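PDB 3LYE: oxaloacetate acetyl hydrolase, which belongs to the phosphoenolpyruvate phosphomutase family, each chain folding as a TIM-type alpha/beta barrel in an assembly of four copies. Local coordinates for residues K15-L20 with R160-L165; N221-G226 with F246-L251. One frame throughout, in Å; residues are numbered along the deposited sequence.

Both contacts reach the same parallel sheet, on opposite sides of the chain's centre. In interaction 1, helix 12-22 packs against the start of strand 164-169, at the N-terminal ends of the strands. Interaction 2 joins the last residues of strands 219-223 and 243-247 and the loops that follow, at the C-terminal ends, where TIM barrels generally place their active sites. The two centres are about 24 Å apart and the nearest atoms about 12 Å, with no touch between them. Glu-224 and Asn-225 of interaction 2 bind a calcium ion between subunits, and the side chain of Ser-247 lies about 8 Å from another; in interaction 1 the side chain of Leu-16 stays about 13 Å from a bound calcium ion.

Interaction 1: residues K15-L20 with R160-L165; sequences KLRHLL and RSDFVL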
# COMPACT_ATOMS: atom_id res chain seq x y z
N LYS A 15 -15.96 11.94 19.76
CA LYS A 15 -15.54 13.28 20.16
C LYS A 15 -16.11 14.37 19.28
O LYS A 15 -16.52 15.42 19.76
CB LYS A 15 -14.04 13.39 20.14
CG LYS A 15 -13.37 12.58 21.15
CD LYS A 15 -11.87 12.62 20.90
CE LYS A 15 -11.17 11.86 21.94
NZ LYS A 15 -9.71 12.04 21.85
N LEU A 16 -16.11 14.15 17.98
CA LEU A 16 -16.63 15.15 17.07
C LEU A 16 -18.15 15.28 17.27
O LEU A 16 -18.70 16.37 17.27
CB LEU A 16 -16.33 14.77 15.63
CG LEU A 16 -16.87 15.72 14.59
CD1 LEU A 16 -16.29 17.12 14.73
CD2 LEU A 16 -16.62 15.15 13.20
N ARG A 17 -18.81 14.15 17.44
CA ARG A 17 -20.26 14.17 17.63
C ARG A 17 -20.57 14.94 18.92
O ARG A 17 -21.56 15.67 18.96
CB ARG A 17 -20.85 12.78 17.66
CG ARG A 17 -22.34 12.85 17.81
CD ARG A 17 -23.00 11.63 17.37
NE ARG A 17 -22.80 11.36 15.96
CZ ARG A 17 -23.58 11.78 14.97
NH1 ARG A 17 -24.62 12.57 15.20
NH2 ARG A 17 -23.30 11.41 13.73
N HIS A 18 -19.75 14.79 19.95
CA HIS A 18 -19.98 15.52 21.21
C HIS A 18 -19.87 17.04 20.94
O HIS A 18 -20.70 17.84 21.40
CB HIS A 18 -18.97 15.11 22.28
CG HIS A 18 -19.00 16.00 23.48
ND1 HIS A 18 -19.98 15.90 24.44
CD2 HIS A 18 -18.22 17.04 23.84
CE1 HIS A 18 -19.78 16.82 25.36
NE2 HIS A 18 -18.72 17.53 25.02
N LEU A 19 -18.84 17.45 20.21
CA LEU A 19 -18.69 18.87 19.92
C LEU A 19 -19.89 19.38 19.16
O LEU A 19 -20.38 20.47 19.42
CB LEU A 19 -17.44 19.14 19.09
CG LEU A 19 -16.12 18.97 19.83
CD1 LEU A 19 -14.93 19.10 18.89
CD2 LEU A 19 -16.00 20.00 20.92
N LEU A 20 -20.38 18.59 18.21
CA LEU A 20 -21.52 19.00 17.42
C LEU A 20 -22.86 19.07 18.14
O LEU A 20 -23.62 20.03 17.99
CB LEU A 20 -21.67 18.02 16.25
CG LEU A 20 -22.67 18.31 15.13
CD1 LEU A 20 -22.29 19.59 14.39
CD2 LEU A 20 -22.78 17.16 14.14
N ARG A 160 -22.82 0.74 14.06
CA ARG A 160 -23.07 1.35 15.37
C ARG A 160 -22.05 2.42 15.70
O ARG A 160 -21.60 2.56 16.82
CB ARG A 160 -23.12 0.21 16.41
CG ARG A 160 -24.32 -0.70 16.00
CD ARG A 160 -24.66 -1.91 16.85
NE ARG A 160 -23.98 -2.03 18.12
CZ ARG A 160 -23.66 -3.20 18.66
NH1 ARG A 160 -23.03 -3.22 19.85
NH2 ARG A 160 -23.94 -4.33 18.02
N SER A 161 -21.79 3.25 14.70
CA SER A 161 -20.82 4.32 14.82
C SER A 161 -21.40 5.71 14.94
O SER A 161 -22.46 5.99 14.41
CB SER A 161 -19.95 4.27 13.56
OG SER A 161 -19.06 5.35 13.44
N ASP A 162 -20.67 6.58 15.63
CA ASP A 162 -21.04 7.97 15.81
C ASP A 162 -20.52 8.83 14.65
O ASP A 162 -20.67 10.03 14.68
CB ASP A 162 -20.45 8.51 17.10
CG ASP A 162 -21.30 8.22 18.31
OD1 ASP A 162 -20.80 8.45 19.40
OD2 ASP A 162 -22.45 7.80 18.17
N PHE A 163 -19.94 8.18 13.64
CA PHE A 163 -19.39 8.86 12.44
C PHE A 163 -20.31 10.00 11.99
O PHE A 163 -21.49 9.79 11.80
CB PHE A 163 -19.24 7.82 11.33
CG PHE A 163 -18.42 8.25 10.14
CD1 PHE A 163 -19.04 8.55 8.93
CD2 PHE A 163 -17.04 8.29 10.20
CE1 PHE A 163 -18.31 8.88 7.82
CE2 PHE A 163 -16.32 8.60 9.07
CZ PHE A 163 -16.95 8.87 7.90
N VAL A 164 -19.69 11.14 11.68
CA VAL A 164 -20.45 12.31 11.24
C VAL A 164 -20.40 12.41 9.73
O VAL A 164 -19.33 12.69 9.14
CB VAL A 164 -19.86 13.56 11.90
CG1 VAL A 164 -20.52 14.84 11.38
CG2 VAL A 164 -19.99 13.44 13.41
N LEU A 165 -21.54 12.16 9.09
CA LEU A 165 -21.63 12.22 7.66
C LEU A 165 -22.08 13.59 7.22
O LEU A 165 -23.15 14.06 7.62
CB LEU A 165 -22.61 11.15 7.14
CG LEU A 165 -22.69 11.16 5.59
CD1 LEU A 165 -21.38 10.60 4.95
CD2 LEU A 165 -23.89 10.37 5.14
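At the N-terminal end of the barrel strands, helix 12-22 lies against the turn that leads into strand 164-169, and Arg-17 does the gripping. Its chain leaves the helix with CG anti to the backbone N (chi1 -178°) and then bends at chi3, which brings the guanidinium edge up to two successive backbone carbonyls. Arg-17 NE donates to Asp-162 O at 2.8 Å in a fairly straight bond (160°), and Arg-17 NH2 reaches the same oxygen at 3.1 Å, so two nitrogens clasp one atom side-on. Arg-17 NH2 also bonds Phe-163 O at 3.1 Å; both its bonds are bent, near 138°. Both oxygens lie in the guanidinium plane, yet NH2 stands above the plane of each carbonyl. Over one guanidinium face sits Val-164 CG2, 3.9 Å from Arg-17 NH2; this methyl also meets Leu-16 CD2 at 3.8 Å, the two side chains crossing at about a right angle. The turn has its own brace, an ST turn in which Ser-161 OG accepts from Phe-163 N at 3.0 Å. Asp-162 OD2, 4.2 Å from Arg-17 NE and well out of the guanidinium plane, adds only the attraction of opposite charge. Salt bridges to Glu-21 and Asp-193 engage NH1 and NH2. The two neutral carbonyls thus fix the guanidinium's rotation, while those two carboxylates probably balance its charge.

Interaction 2: residues N221-G226 with F246-L251; sequences NSVENG and FSFATL. With CA (calcium ion), chain C.
Strands 219-223 and 243-247, the two parallel strands of a beta-alpha-beta unit, meet here at their C-terminal ends. Glu-224 N donates to Ser-247 O at 3.1 Å and nearly straight (174°), while the bond from Ser-247 N to Ser-222 O is weak. Water 2 donates to both carbonyl oxygens, Ser-222 O and Ser-247 O. Beside this ladder Ser-247 OG gives its proton to Asn-221 OD1, 2.7 Å away, in the amide plane and on a lone pair. Water 1 bridges Ser-247 OG and Asn-221 ND2, and Glu-198 also accepts from ND2. On the Ser-222 face, CB of Ser-222 lies 3.8 Å from Phe-246 CD1; at the end of strand 219-223, Val-223 CG1 lies 3.8 Å from CD1 of Phe-248, the first residue after strand 243-247, the two side chains side by side and pointing the same way. A type II turn, Val-223 to Gly-226, then carries Glu-224 and Asn-225 to calcium: Glu-224, bent at chi2 (64°), binds through OE1 at 2.3 Å, and Asn-225 OD1 binds the ion at 2.3 Å. Waters 3 and 4, with Thr-273 and Asp-275 of the third subunit, complete this intersubunit metal site, set on a loop at the C-terminal end of a TIM-barrel strand.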
# COMPACT_ATOMS: atom_id res chain seq x y z
N ASN A 221 -16.84 25.52 3.93
CA ASN A 221 -15.54 25.17 3.39
C ASN A 221 -14.86 26.41 2.83
O ASN A 221 -15.29 26.97 1.84
CB ASN A 221 -15.66 24.16 2.27
CG ASN A 221 -14.32 23.81 1.65
OD1 ASN A 221 -13.26 23.94 2.27
ND2 ASN A 221 -14.36 23.39 0.41
N SER A 222 -13.82 26.85 3.54
CA SER A 222 -13.02 28.00 3.16
C SER A 222 -11.85 27.52 2.27
O SER A 222 -11.03 26.76 2.72
CB SER A 222 -12.49 28.66 4.43
OG SER A 222 -11.79 29.84 4.13
N VAL A 223 -11.78 27.97 1.04
CA VAL A 223 -10.75 27.57 0.09
C VAL A 223 -9.80 28.74 -0.04
O VAL A 223 -10.11 29.77 -0.67
CB VAL A 223 -11.40 27.21 -1.23
CG1 VAL A 223 -10.35 26.78 -2.24
CG2 VAL A 223 -12.45 26.12 -1.00
N GLU A 224 -8.61 28.59 0.54
CA GLU A 224 -7.66 29.70 0.48
C GLU A 224 -7.24 30.01 -0.95
O GLU A 224 -6.82 29.15 -1.71
CB GLU A 224 -6.47 29.39 1.37
CG GLU A 224 -5.38 30.47 1.37
CD GLU A 224 -5.85 31.82 1.95
OE1 GLU A 224 -5.11 32.82 1.79
OE2 GLU A 224 -6.95 31.91 2.54
N ASN A 225 -7.43 31.27 -1.31
CA ASN A 225 -7.08 31.80 -2.64
C ASN A 225 -7.95 31.22 -3.74
O ASN A 225 -7.58 31.24 -4.92
CB ASN A 225 -5.59 31.62 -2.91
CG ASN A 225 -4.74 32.37 -1.92
OD1 ASN A 225 -5.19 33.35 -1.34
ND2 ASN A 225 -3.52 31.92 -1.72
N GLY A 226 -9.14 30.79 -3.33
CA GLY A 226 -10.11 30.22 -4.22
C GLY A 226 -11.03 31.25 -4.84
O GLY A 226 -10.72 32.45 -4.88
N PHE A 246 -10.70 24.39 6.40
CA PHE A 246 -9.82 25.25 5.65
C PHE A 246 -8.97 24.52 4.61
O PHE A 246 -7.84 24.10 4.89
CB PHE A 246 -8.97 26.00 6.68
CG PHE A 246 -9.75 27.00 7.48
CD1 PHE A 246 -9.80 28.32 7.11
CD2 PHE A 246 -10.44 26.60 8.59
CE1 PHE A 246 -10.54 29.22 7.84
CE2 PHE A 246 -11.21 27.50 9.30
CZ PHE A 246 -11.26 28.82 8.94
N SER A 247 -9.54 24.41 3.41
CA SER A 247 -8.88 23.78 2.28
C SER A 247 -7.70 24.66 1.87
O SER A 247 -7.78 25.87 1.79
CB SER A 247 -9.84 23.60 1.11
OG SER A 247 -10.92 22.80 1.52
N PHE A 248 -6.59 24.01 1.60
CA PHE A 248 -5.34 24.60 1.20
C PHE A 248 -4.61 25.40 2.30
O PHE A 248 -3.58 26.00 2.02
CB PHE A 248 -5.49 25.45 -0.07
CG PHE A 248 -5.96 24.67 -1.24
CD1 PHE A 248 -7.30 24.64 -1.60
CD2 PHE A 248 -5.08 23.94 -1.99
CE1 PHE A 248 -7.73 23.89 -2.68
CE2 PHE A 248 -5.53 23.17 -3.07
CZ PHE A 248 -6.84 23.15 -3.41
N ALA A 249 -5.06 25.33 3.55
CA ALA A 249 -4.44 26.09 4.62
C ALA A 249 -3.01 25.74 4.87
O ALA A 249 -2.26 26.57 5.37
CB ALA A 249 -5.18 25.90 5.92
N THR A 250 -2.62 24.49 4.60
CA THR A 250 -1.24 24.10 4.82
C THR A 250 -0.50 23.78 3.53
O THR A 250 0.69 24.07 3.45
CB THR A 250 -1.11 22.94 5.85
OG1 THR A 250 -1.75 21.75 5.38
CG2 THR A 250 -1.70 23.32 7.21
N LEU A 251 -1.19 23.28 2.51
CA LEU A 251 -0.52 22.95 1.25
C LEU A 251 0.02 24.20 0.57
O LEU A 251 1.14 24.22 0.06
CB LEU A 251 -1.49 22.22 0.31
CG LEU A 251 -0.86 21.54 -0.91
CD1 LEU A 251 -0.17 20.26 -0.52
CD2 LEU A 251 -1.89 21.24 -1.93
CA CA C . -4.87 34.73 0.51
O HOH W 1 -11.73 22.26 -1.03
O HOH W 2 -8.32 27.58 3.76
O HOH W 3 -4.55 36.29 2.25
O HOH W 4 -7.14 35.21 0.57